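Local coordinates for protein fimbrin (Schizosaccharomyces pombe, PDB 1RT8) that binds and crosslinks actin filaments through calponin-homology domains, supporting cell polarity, cytokinesis, mating and spore formation in fission yeast, at residues K164-W169 with F254-F259; A177-T182 with G193-V198; E11-E16 with P248-A253; N59-D64 with W125-R130. One frame throughout, in Å; residues are numbered along the deposited sequence.

In the fold
All four contacts lie in the first actin-binding region, which holds two calponin-homology domains. Along the chain, interaction 4 closes within the first domain before interaction 1 opens in the second; interaction 2 falls between the two segments of interaction 1, and interaction 3 spans the first domain to the second. Interactions 1 and 3 share helix 248-261, with centres about 15 Å apart and L166 CD1 touching L252 CD1 at 4.1 Å. Interactions 1 and 2, centres about 14 Å apart, meet where V255 and F254 pack on Y196. W125 of interaction 4 packs against K249 and L252 of interaction 3, so helix 117-131 and helix 248-261 also meet between the domains.

Interaction 1: K164-W169 with F254-F259; sequences KILLRW and FVAHLF
The indole of W169 carries F259 on one face: CD1 of the phenyl ring stands 3.3 Å above the indole plane, toward its rim. At the edge of the indole, near its plane, lies CG of L258, and the carbonyl O of L166 also lies in that plane. The phenyl ring in turn presents its edge to W169. Its plane stands at 85° to that of the five-membered ring, with centroids 4.6 Å apart, which makes this an edge-to-face (T-shaped) pair. Alongside, CB of F259 sits 4.1 Å from the centroid of the six-membered ring and only 8° off its normal, a CH-pi contact over the same indole. With CG anti to the backbone N, W169 swings its indole toward 254-259, where the ring face meets F259.

L166 fills the neighbouring part of the interface with its two branches. CD1 lies 3.8 Å from CB of A256, while CD2 presses on CB of F259 at 3.4 Å; L166 CB also meets V255 CG1.

The axes of 164-169 and 254-259 approach to 10.4 Å at 69°; the segments lie on helix 162-176 and helix 248-261 of the second calponin-homology domain. The one polar atom of the indole, NE1, is hydrogen-bonded to the carbonyl O of P263. With that N-H satisfied elsewhere and no hydrogen bond between the segments, cohesion across this buried contact rests on aromatic and aliphatic packing.

Interaction 2: A177-T182 with G193-V198; sequences ANWPRT and GENYTV
A177 to R181 follow the C-terminal end of helix 162-176 and run past the first turn of helix 194-203, where A177 faces V198 (CA to CA 7.1 Å) and R181 faces N195 (CA to CA 7.2 Å). A Schellman motif ends the earlier helix, with N178 at positive phi as its C-prime residue, and G193 is the N-cap of the later one; both helices belong to the second calponin-homology domain.

W179 is clasped between P180 CD on one face and V198 CG2 on the opposite face. The methyl lies 3.6 Å from the centroid of the six-membered ring, 17° off its normal, a CH-pi contact. At the ring edge NE1 donates to N195 OD1 over 2.9 Å, lying nearly along the C=O axis; the bond is bent at the hydrogen (131°), and the indole and amide planes are almost perpendicular.

R181 bends at chi3 (64°) and brings NH1 to E194 OE1, a 2.8 Å salt bridge that lies in the guanidinium plane but comes from above the carboxylate; NH1 is also paired with D192. N195 ND2 bonds the carbonyl O of D189 and donates to a water. That water accepts from R181 NE at 3.2 Å and donates to the carbonyl O of T182.

Interaction 3: E11-E16 with P248-A253; sequences EEERRE and PKLNLA
K249 reaches from helix 248-261 of the second calponin-homology domain to E13 on helix 11-25 of the first, making this a contact between domains. From its CB, which is directed toward helix 11-25, the lysine chain runs fully extended, all torsions beyond chi1 within a few degrees of 180°. CD is the first of its atoms to come close to the glutamate, 3.4 Å from E13 OE1, and CE follows at 3.6 Å from that same oxygen. NZ then closes the salt bridge, donating to E13 OE1 over 2.9 Å. The ammonium approaches from above the carboxylate, 42° out of its plane, and the two side chains cross at about a right angle. The lysine also makes a cation-pi contact with W125. The second carboxylate oxygen, E13 OE2, accepts from N247 ND2, so both oxygens of the glutamate have partners, which limits its rotation.

Beside this pair L250 supplies the apolar part. Its two methyls part between two glutamates, touching their aliphatic portions rather than their charges: CD1 lies against E12 CB, while CD2 lies against E16 CB. The carboxylate of E12 turns elsewhere, held by T239 and T241.

The segment axes make an angle of 41° and approach to 10.4 Å, with E13 and L250 the nearest CA pair. L250 CD2 also reaches E16 CG, at 4.0 Å.

Interaction 4: N59-D64 with W125-R130; sequences NDSVPD and WQIIRR. With SO4 (sulfate ion), chain C.
The carbonyl O of I127 receives the hydroxyl of S61, OG to O 2.7 Å, the one hydrogen bond between the two segments. OG comes from above the carbonyl plane, 60° out of it, and makes an angle of 119° at the oxygen. The carbonyl O of L57, in the serine's own helix, is a weak second acceptor for the same hydroxyl. The backbones come close here, S61 CA to I128 CA 6.3 Å, and I127 CG2 packs against S61 OG at 3.3 Å.

One residue on, where helix 52-61 has ended, V62 places CG2 over a face of the R130 guanidinium, 3.2 Å above the plane and toward its rim. R130 folds back at chi2 (60°) to come under this methyl, and its NE is hydrogen-bonded to the carbonyl O of M99.

R129 has its CB directed away from 59-64: NH1 and NH2 each make a weak hydrogen bond to O1 of a sulfate, probably from the crystallisation liquor, and NH2 also pairs with E163 of the second calponin-homology domain. Segments 59-64 and 125-130 are thus joined by one side-chain-to-backbone hydrogen bond, I127 CG2 against S61, and V62 CG2 over the R130 guanidinium.

Interaction 1: K164-W169 with F254-F259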
# COMPACT_ATOMS: atom_id res chain seq x y z
N LYS A 164 -1.88 10.59 10.49
CA LYS A 164 -0.85 11.52 10.92
C LYS A 164 -0.72 12.79 10.08
O LYS A 164 0.05 13.69 10.41
CB LYS A 164 0.49 10.80 11.02
CG LYS A 164 0.49 9.81 12.18
CD LYS A 164 1.78 9.00 12.26
CE LYS A 164 1.66 7.93 13.34
NZ LYS A 164 2.89 7.10 13.45
N ILE A 165 -1.50 12.86 9.01
CA ILE A 165 -1.50 14.06 8.18
C ILE A 165 -2.75 14.86 8.54
O ILE A 165 -2.73 16.09 8.60
CB ILE A 165 -1.55 13.70 6.68
CG1 ILE A 165 -0.21 13.10 6.25
CG2 ILE A 165 -1.85 14.95 5.85
CD1 ILE A 165 -0.18 12.64 4.80
N LEU A 166 -3.84 14.15 8.79
CA LEU A 166 -5.10 14.79 9.13
C LEU A 166 -5.15 15.37 10.55
O LEU A 166 -5.74 16.43 10.77
CB LEU A 166 -6.25 13.80 8.90
CG LEU A 166 -6.49 13.44 7.42
CD1 LEU A 166 -7.53 12.32 7.30
CD2 LEU A 166 -6.96 14.69 6.68
N LEU A 167 -4.53 14.69 11.51
CA LEU A 167 -4.52 15.17 12.89
C LEU A 167 -3.84 16.53 13.00
O LEU A 167 -4.35 17.42 13.66
CB LEU A 167 -3.83 14.16 13.81
CG LEU A 167 -4.66 12.91 14.10
CD1 LEU A 167 -3.84 11.95 14.95
CD2 LEU A 167 -5.95 13.31 14.81
N ARG A 168 -2.69 16.67 12.36
CA ARG A 168 -1.96 17.94 12.38
C ARG A 168 -2.85 19.02 11.75
O ARG A 168 -2.92 20.15 12.23
CB ARG A 168 -0.65 17.82 11.59
CG ARG A 168 0.31 16.75 12.10
CD ARG A 168 1.70 16.90 11.44
NE ARG A 168 2.65 15.88 11.89
CZ ARG A 168 3.88 15.72 11.41
NH1 ARG A 168 4.34 16.51 10.45
NH2 ARG A 168 4.67 14.76 11.90
N TRP A 169 -3.52 18.65 10.67
CA TRP A 169 -4.41 19.57 9.95
C TRP A 169 -5.57 20.00 10.84
O TRP A 169 -5.81 21.19 11.05
CB TRP A 169 -4.95 18.88 8.70
CG TRP A 169 -5.96 19.68 7.94
CD1 TRP A 169 -5.71 20.74 7.11
CD2 TRP A 169 -7.37 19.46 7.90
NE1 TRP A 169 -6.89 21.19 6.56
CE2 TRP A 169 -7.92 20.42 7.02
CE3 TRP A 169 -8.23 18.54 8.51
CZ2 TRP A 169 -9.29 20.50 6.75
CZ3 TRP A 169 -9.60 18.61 8.24
CH2 TRP A 169 -10.11 19.58 7.37
N PHE A 254 -14.61 10.43 7.20
CA PHE A 254 -15.32 11.70 7.22
C PHE A 254 -14.31 12.84 7.16
O PHE A 254 -14.37 13.69 6.28
CB PHE A 254 -16.14 11.80 8.51
CG PHE A 254 -16.79 13.14 8.73
CD1 PHE A 254 -17.91 13.52 8.01
CD2 PHE A 254 -16.28 14.01 9.69
CE1 PHE A 254 -18.53 14.75 8.24
CE2 PHE A 254 -16.88 15.24 9.93
CZ PHE A 254 -18.02 15.62 9.20
N VAL A 255 -13.36 12.84 8.10
CA VAL A 255 -12.33 13.88 8.15
C VAL A 255 -11.49 13.94 6.87
O VAL A 255 -11.10 15.02 6.42
CB VAL A 255 -11.38 13.68 9.35
CG1 VAL A 255 -10.25 14.72 9.30
CG2 VAL A 255 -12.15 13.80 10.65
N ALA A 256 -11.20 12.79 6.29
CA ALA A 256 -10.40 12.74 5.08
C ALA A 256 -11.08 13.48 3.94
O ALA A 256 -10.47 14.32 3.27
CB ALA A 256 -10.14 11.29 4.68
N HIS A 257 -12.36 13.18 3.72
CA HIS A 257 -13.11 13.82 2.64
C HIS A 257 -13.23 15.34 2.85
O HIS A 257 -13.14 16.12 1.90
CB HIS A 257 -14.49 13.19 2.53
CG HIS A 257 -15.33 13.77 1.43
ND1 HIS A 257 -16.16 14.85 1.62
CD2 HIS A 257 -15.42 13.44 0.12
CE1 HIS A 257 -16.74 15.16 0.47
NE2 HIS A 257 -16.30 14.32 -0.46
N LEU A 258 -13.43 15.74 4.10
CA LEU A 258 -13.56 17.15 4.44
C LEU A 258 -12.26 17.85 4.09
O LEU A 258 -12.25 19.00 3.65
CB LEU A 258 -13.85 17.30 5.93
CG LEU A 258 -14.09 18.71 6.46
CD1 LEU A 258 -15.30 19.33 5.75
CD2 LEU A 258 -14.33 18.65 7.96
N PHE A 259 -11.15 17.14 4.29
CA PHE A 259 -9.83 17.68 4.01
C PHE A 259 -9.59 17.79 2.51
O PHE A 259 -8.93 18.73 2.06
CB PHE A 259 -8.76 16.77 4.61
CG PHE A 259 -7.36 17.11 4.18
CD1 PHE A 259 -6.66 18.15 4.78
CD2 PHE A 259 -6.75 16.39 3.17
CE1 PHE A 259 -5.36 18.46 4.38
CE2 PHE A 259 -5.45 16.69 2.76
CZ PHE A 259 -4.76 17.72 3.37

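Interaction 2: A177-T182 with G193-V198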
# COMPACT_ATOMS: atom_id res chain seq x y z
N ALA A 177 -8.81 28.56 15.62
CA ALA A 177 -10.12 28.93 16.13
C ALA A 177 -10.05 29.24 17.63
O ALA A 177 -11.08 29.42 18.28
CB ALA A 177 -11.12 27.81 15.87
N ASN A 178 -8.84 29.28 18.17
CA ASN A 178 -8.64 29.55 19.59
C ASN A 178 -9.53 28.65 20.44
O ASN A 178 -10.20 29.12 21.36
CB ASN A 178 -8.94 31.02 19.88
CG ASN A 178 -8.00 31.97 19.16
OD1 ASN A 178 -6.79 31.92 19.36
ND2 ASN A 178 -8.55 32.85 18.33
N TRP A 179 -9.53 27.36 20.12
CA TRP A 179 -10.32 26.37 20.83
C TRP A 179 -9.37 25.60 21.76
O TRP A 179 -8.33 25.11 21.33
CB TRP A 179 -10.99 25.45 19.80
CG TRP A 179 -12.02 24.50 20.33
CD1 TRP A 179 -11.97 23.14 20.31
CD2 TRP A 179 -13.25 24.84 20.99
NE1 TRP A 179 -13.08 22.60 20.91
CE2 TRP A 179 -13.89 23.63 21.34
CE3 TRP A 179 -13.88 26.05 21.33
CZ2 TRP A 179 -15.11 23.59 22.01
CZ3 TRP A 179 -15.10 26.01 22.00
CH2 TRP A 179 -15.71 24.79 22.33
N PRO A 180 -9.70 25.51 23.06
CA PRO A 180 -8.87 24.82 24.05
C PRO A 180 -8.73 23.31 23.87
O PRO A 180 -7.90 22.67 24.53
CB PRO A 180 -9.57 25.15 25.38
CG PRO A 180 -10.34 26.41 25.07
CD PRO A 180 -10.87 26.13 23.70
N ARG A 181 -9.53 22.72 22.99
CA ARG A 181 -9.45 21.29 22.77
C ARG A 181 -8.54 20.91 21.62
O ARG A 181 -8.39 21.65 20.66
CB ARG A 181 -10.84 20.70 22.54
CG ARG A 181 -11.71 20.77 23.77
CD ARG A 181 -13.01 20.05 23.60
NE ARG A 181 -12.85 18.62 23.40
CZ ARG A 181 -13.87 17.78 23.26
NH1 ARG A 181 -15.11 18.25 23.31
NH2 ARG A 181 -13.65 16.49 23.06
N THR A 182 -7.92 19.75 21.74
CA THR A 182 -7.03 19.29 20.71
C THR A 182 -7.47 17.88 20.34
O THR A 182 -8.16 17.22 21.12
CB THR A 182 -5.57 19.30 21.22
OG1 THR A 182 -4.69 19.58 20.13
CG2 THR A 182 -5.21 17.98 21.88
N GLY A 193 -19.02 15.74 19.11
CA GLY A 193 -19.41 16.72 18.11
C GLY A 193 -18.90 18.14 18.25
O GLY A 193 -19.12 18.96 17.36
N GLU A 194 -18.23 18.44 19.36
CA GLU A 194 -17.71 19.78 19.59
C GLU A 194 -16.56 20.17 18.67
O GLU A 194 -16.59 21.22 18.04
CB GLU A 194 -17.23 19.93 21.04
CG GLU A 194 -18.35 20.14 22.05
CD GLU A 194 -17.81 20.51 23.43
OE1 GLU A 194 -16.58 20.62 23.59
OE2 GLU A 194 -18.63 20.68 24.35
N ASN A 195 -15.54 19.33 18.61
CA ASN A 195 -14.40 19.64 17.76
C ASN A 195 -14.78 19.74 16.28
O ASN A 195 -14.24 20.58 15.56
CB ASN A 195 -13.28 18.63 17.99
CG ASN A 195 -12.63 18.82 19.36
OD1 ASN A 195 -12.62 19.92 19.89
ND2 ASN A 195 -12.09 17.75 19.93
N TYR A 196 -15.72 18.91 15.85
CA TYR A 196 -16.18 18.94 14.47
C TYR A 196 -16.88 20.28 14.21
O TYR A 196 -16.63 20.93 13.19
CB TYR A 196 -17.16 17.80 14.21
CG TYR A 196 -16.52 16.44 13.93
CD1 TYR A 196 -17.21 15.26 14.21
CD2 TYR A 196 -15.26 16.34 13.34
CE1 TYR A 196 -16.67 14.02 13.93
CE2 TYR A 196 -14.70 15.08 13.04
CZ TYR A 196 -15.42 13.93 13.34
OH TYR A 196 -14.90 12.68 13.07
N THR A 197 -17.74 20.69 15.14
CA THR A 197 -18.46 21.96 15.01
C THR A 197 -17.50 23.15 14.89
O THR A 197 -17.70 24.02 14.05
CB THR A 197 -19.39 22.20 16.22
OG1 THR A 197 -20.43 21.20 16.23
CG2 THR A 197 -20.03 23.58 16.15
N VAL A 198 -16.48 23.19 15.74
CA VAL A 198 -15.51 24.28 15.69
C VAL A 198 -14.74 24.21 14.37
O VAL A 198 -14.50 25.23 13.72
CB VAL A 198 -14.53 24.21 16.89
CG1 VAL A 198 -13.48 25.29 16.76
CG2 VAL A 198 -15.30 24.40 18.19
O HOH W 1 -10.33 17.00 22.40

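Interaction 3: E11-E16 with P248-A253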
# COMPACT_ATOMS: atom_id res chain seq x y z
N GLU A 11 -22.25 -3.18 12.13
CA GLU A 11 -23.37 -2.84 11.25
C GLU A 11 -23.14 -1.62 10.37
O GLU A 11 -23.34 -1.67 9.16
CB GLU A 11 -24.64 -2.60 12.08
CG GLU A 11 -25.14 -3.80 12.90
CD GLU A 11 -24.12 -4.27 13.94
OE1 GLU A 11 -23.45 -3.40 14.56
OE2 GLU A 11 -23.99 -5.50 14.15
N GLU A 12 -22.72 -0.51 10.98
CA GLU A 12 -22.50 0.72 10.23
C GLU A 12 -21.36 0.63 9.24
O GLU A 12 -21.48 1.07 8.09
CB GLU A 12 -22.26 1.89 11.18
CG GLU A 12 -23.40 2.12 12.17
CD GLU A 12 -23.78 3.58 12.26
OE1 GLU A 12 -24.36 4.12 11.29
OE2 GLU A 12 -23.51 4.20 13.31
N GLU A 13 -20.23 0.07 9.68
CA GLU A 13 -19.09 -0.07 8.79
C GLU A 13 -19.52 -0.80 7.53
O GLU A 13 -19.24 -0.35 6.41
CB GLU A 13 -17.97 -0.84 9.50
CG GLU A 13 -17.15 0.02 10.45
CD GLU A 13 -16.19 -0.80 11.29
OE1 GLU A 13 -15.55 -1.72 10.74
OE2 GLU A 13 -16.07 -0.51 12.50
N ARG A 14 -20.22 -1.91 7.70
CA ARG A 14 -20.68 -2.69 6.56
C ARG A 14 -21.60 -1.86 5.67
O ARG A 14 -21.41 -1.80 4.46
CB ARG A 14 -21.42 -3.94 7.03
CG ARG A 14 -22.01 -4.77 5.90
CD ARG A 14 -22.52 -6.11 6.41
NE ARG A 14 -23.42 -5.94 7.55
CZ ARG A 14 -24.61 -5.33 7.49
NH1 ARG A 14 -25.05 -4.84 6.34
NH2 ARG A 14 -25.35 -5.22 8.58
N ARG A 15 -22.58 -1.20 6.28
CA ARG A 15 -23.52 -0.38 5.53
C ARG A 15 -22.82 0.73 4.76
O ARG A 15 -22.95 0.83 3.54
CB ARG A 15 -24.57 0.24 6.45
CG ARG A 15 -25.60 1.09 5.71
CD ARG A 15 -26.57 1.82 6.64
NE ARG A 15 -27.44 0.93 7.39
CZ ARG A 15 -27.10 0.31 8.51
NH1 ARG A 15 -25.89 0.47 9.03
NH2 ARG A 15 -27.98 -0.48 9.13
N GLU A 16 -22.08 1.56 5.48
CA GLU A 16 -21.38 2.68 4.86
C GLU A 16 -20.36 2.24 3.81
O GLU A 16 -20.29 2.84 2.74
CB GLU A 16 -20.70 3.54 5.94
CG GLU A 16 -21.66 4.10 6.99
CD GLU A 16 -22.90 4.76 6.38
OE1 GLU A 16 -22.77 5.49 5.38
OE2 GLU A 16 -24.01 4.54 6.90
N PRO A 248 -13.54 4.78 14.80
CA PRO A 248 -12.27 5.23 14.23
C PRO A 248 -12.26 5.33 12.70
O PRO A 248 -11.75 6.31 12.14
CB PRO A 248 -11.27 4.18 14.72
CG PRO A 248 -11.91 3.62 15.95
CD PRO A 248 -13.35 3.54 15.57
N LYS A 249 -12.82 4.32 12.05
CA LYS A 249 -12.85 4.27 10.59
C LYS A 249 -13.78 5.28 9.95
O LYS A 249 -13.36 6.08 9.11
CB LYS A 249 -13.24 2.86 10.14
CG LYS A 249 -12.43 1.74 10.81
CD LYS A 249 -12.90 0.38 10.34
CE LYS A 249 -12.14 -0.73 11.01
NZ LYS A 249 -12.70 -2.04 10.62
N LEU A 250 -15.06 5.25 10.32
CA LEU A 250 -16.02 6.17 9.74
C LEU A 250 -15.66 7.62 10.03
O LEU A 250 -15.85 8.48 9.18
CB LEU A 250 -17.43 5.85 10.24
CG LEU A 250 -17.88 4.42 9.91
CD1 LEU A 250 -19.25 4.15 10.53
CD2 LEU A 250 -17.92 4.23 8.41
N ASN A 251 -15.12 7.89 11.22
CA ASN A 251 -14.75 9.27 11.55
C ASN A 251 -13.50 9.69 10.78
O ASN A 251 -13.39 10.83 10.35
CB ASN A 251 -14.53 9.42 13.07
CG ASN A 251 -15.82 9.73 13.82
OD1 ASN A 251 -16.34 10.85 13.75
ND2 ASN A 251 -16.34 8.74 14.54
N LEU A 252 -12.57 8.76 10.57
CA LEU A 252 -11.37 9.08 9.82
C LEU A 252 -11.75 9.40 8.37
O LEU A 252 -11.29 10.38 7.80
CB LEU A 252 -10.40 7.89 9.83
CG LEU A 252 -9.13 8.07 8.99
CD1 LEU A 252 -8.22 9.10 9.66
CD2 LEU A 252 -8.41 6.74 8.85
N ALA A 253 -12.61 8.57 7.79
CA ALA A 253 -13.03 8.76 6.41
C ALA A 253 -13.72 10.12 6.26
O ALA A 253 -13.46 10.86 5.31
CB ALA A 253 -13.96 7.63 5.98

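Interaction 4: N59-D64 with W125-R130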
# COMPACT_ATOMS: atom_id res chain seq x y z
N ASN A 59 -8.49 -0.10 -7.92
CA ASN A 59 -8.14 0.91 -8.92
C ASN A 59 -8.75 2.27 -8.63
O ASN A 59 -8.28 3.28 -9.16
CB ASN A 59 -8.52 0.45 -10.33
CG ASN A 59 -7.43 -0.37 -10.99
OD1 ASN A 59 -6.25 -0.18 -10.71
ND2 ASN A 59 -7.83 -1.29 -11.86
N ASP A 60 -9.80 2.30 -7.81
CA ASP A 60 -10.41 3.58 -7.43
C ASP A 60 -9.51 4.20 -6.36
O ASP A 60 -9.24 5.40 -6.38
CB ASP A 60 -11.82 3.37 -6.87
CG ASP A 60 -12.44 4.66 -6.33
OD1 ASP A 60 -12.63 4.77 -5.10
OD2 ASP A 60 -12.73 5.57 -7.15
N SER A 61 -9.03 3.37 -5.44
CA SER A 61 -8.15 3.86 -4.38
C SER A 61 -6.81 4.31 -4.92
O SER A 61 -6.32 5.38 -4.55
CB SER A 61 -7.93 2.78 -3.32
OG SER A 61 -9.13 2.55 -2.59
N VAL A 62 -6.20 3.49 -5.77
CA VAL A 62 -4.91 3.82 -6.36
C VAL A 62 -4.97 3.48 -7.85
O VAL A 62 -4.68 2.37 -8.27
CB VAL A 62 -3.76 3.03 -5.70
CG1 VAL A 62 -2.44 3.37 -6.36
CG2 VAL A 62 -3.71 3.35 -4.21
N PRO A 63 -5.37 4.47 -8.66
CA PRO A 63 -5.50 4.32 -10.11
C PRO A 63 -4.36 3.57 -10.81
O PRO A 63 -3.18 3.77 -10.50
CB PRO A 63 -5.61 5.77 -10.58
CG PRO A 63 -6.37 6.42 -9.44
CD PRO A 63 -5.65 5.85 -8.24
N ASP A 64 -4.74 2.70 -11.75
CA ASP A 64 -3.77 1.95 -12.55
C ASP A 64 -2.99 0.85 -11.83
O ASP A 64 -1.95 0.40 -12.32
CB ASP A 64 -2.78 2.90 -13.22
CG ASP A 64 -3.47 4.00 -14.00
OD1 ASP A 64 -4.20 3.68 -14.96
OD2 ASP A 64 -3.28 5.19 -13.65
N TRP A 125 -11.86 -2.14 4.05
CA TRP A 125 -11.48 -0.95 4.79
C TRP A 125 -10.04 -0.54 4.47
O TRP A 125 -9.76 0.65 4.25
CB TRP A 125 -11.66 -1.17 6.30
CG TRP A 125 -10.98 -0.13 7.13
CD1 TRP A 125 -10.00 -0.34 8.06
CD2 TRP A 125 -11.17 1.29 7.07
NE1 TRP A 125 -9.57 0.87 8.57
CE2 TRP A 125 -10.27 1.88 7.97
CE3 TRP A 125 -12.02 2.12 6.32
CZ2 TRP A 125 -10.19 3.27 8.16
CZ3 TRP A 125 -11.94 3.50 6.50
CH2 TRP A 125 -11.02 4.06 7.42
N GLN A 126 -9.12 -1.51 4.42
CA GLN A 126 -7.74 -1.16 4.12
C GLN A 126 -7.64 -0.49 2.75
O GLN A 126 -6.91 0.49 2.59
CB GLN A 126 -6.83 -2.40 4.16
CG GLN A 126 -6.63 -3.00 5.56
CD GLN A 126 -5.99 -2.02 6.55
OE1 GLN A 126 -5.00 -1.35 6.23
NE2 GLN A 126 -6.56 -1.94 7.75
N ILE A 127 -8.38 -1.02 1.78
CA ILE A 127 -8.37 -0.44 0.43
C ILE A 127 -8.95 0.98 0.44
O ILE A 127 -8.36 1.89 -0.14
CB ILE A 127 -9.14 -1.33 -0.58
CG1 ILE A 127 -8.45 -2.70 -0.70
CG2 ILE A 127 -9.16 -0.68 -1.96
CD1 ILE A 127 -9.13 -3.67 -1.65
N ILE A 128 -10.09 1.16 1.11
CA ILE A 128 -10.75 2.46 1.20
C ILE A 128 -9.85 3.47 1.91
O ILE A 128 -9.74 4.62 1.48
CB ILE A 128 -12.08 2.39 1.97
CG1 ILE A 128 -13.14 1.66 1.14
CG2 ILE A 128 -12.57 3.81 2.31
CD1 ILE A 128 -14.47 1.52 1.85
N ARG A 129 -9.23 3.03 3.00
CA ARG A 129 -8.34 3.88 3.78
C ARG A 129 -7.14 4.33 2.96
O ARG A 129 -6.75 5.49 3.02
CB ARG A 129 -7.87 3.14 5.03
CG ARG A 129 -6.74 3.82 5.81
CD ARG A 129 -6.50 3.11 7.13
NE ARG A 129 -5.38 3.68 7.89
CZ ARG A 129 -4.11 3.56 7.54
NH1 ARG A 129 -3.77 2.89 6.44
NH2 ARG A 129 -3.16 4.10 8.29
N ARG A 130 -6.57 3.41 2.18
CA ARG A 130 -5.42 3.74 1.36
C ARG A 130 -5.74 4.81 0.31
O ARG A 130 -4.88 5.58 -0.08
CB ARG A 130 -4.90 2.47 0.66
CG ARG A 130 -3.80 2.72 -0.40
CD ARG A 130 -2.57 3.38 0.20
NE ARG A 130 -1.55 3.70 -0.80
CZ ARG A 130 -1.68 4.64 -1.74
NH1 ARG A 130 -2.78 5.39 -1.80
NH2 ARG A 130 -0.71 4.84 -2.62
S SO4 C . 0.40 2.62 7.71
O1 SO4 C . -1.11 2.04 7.56
O2 SO4 C . 0.45 3.76 6.81
O3 SO4 C . 0.65 2.93 8.95
O4 SO4 C . 1.20 1.55 7.16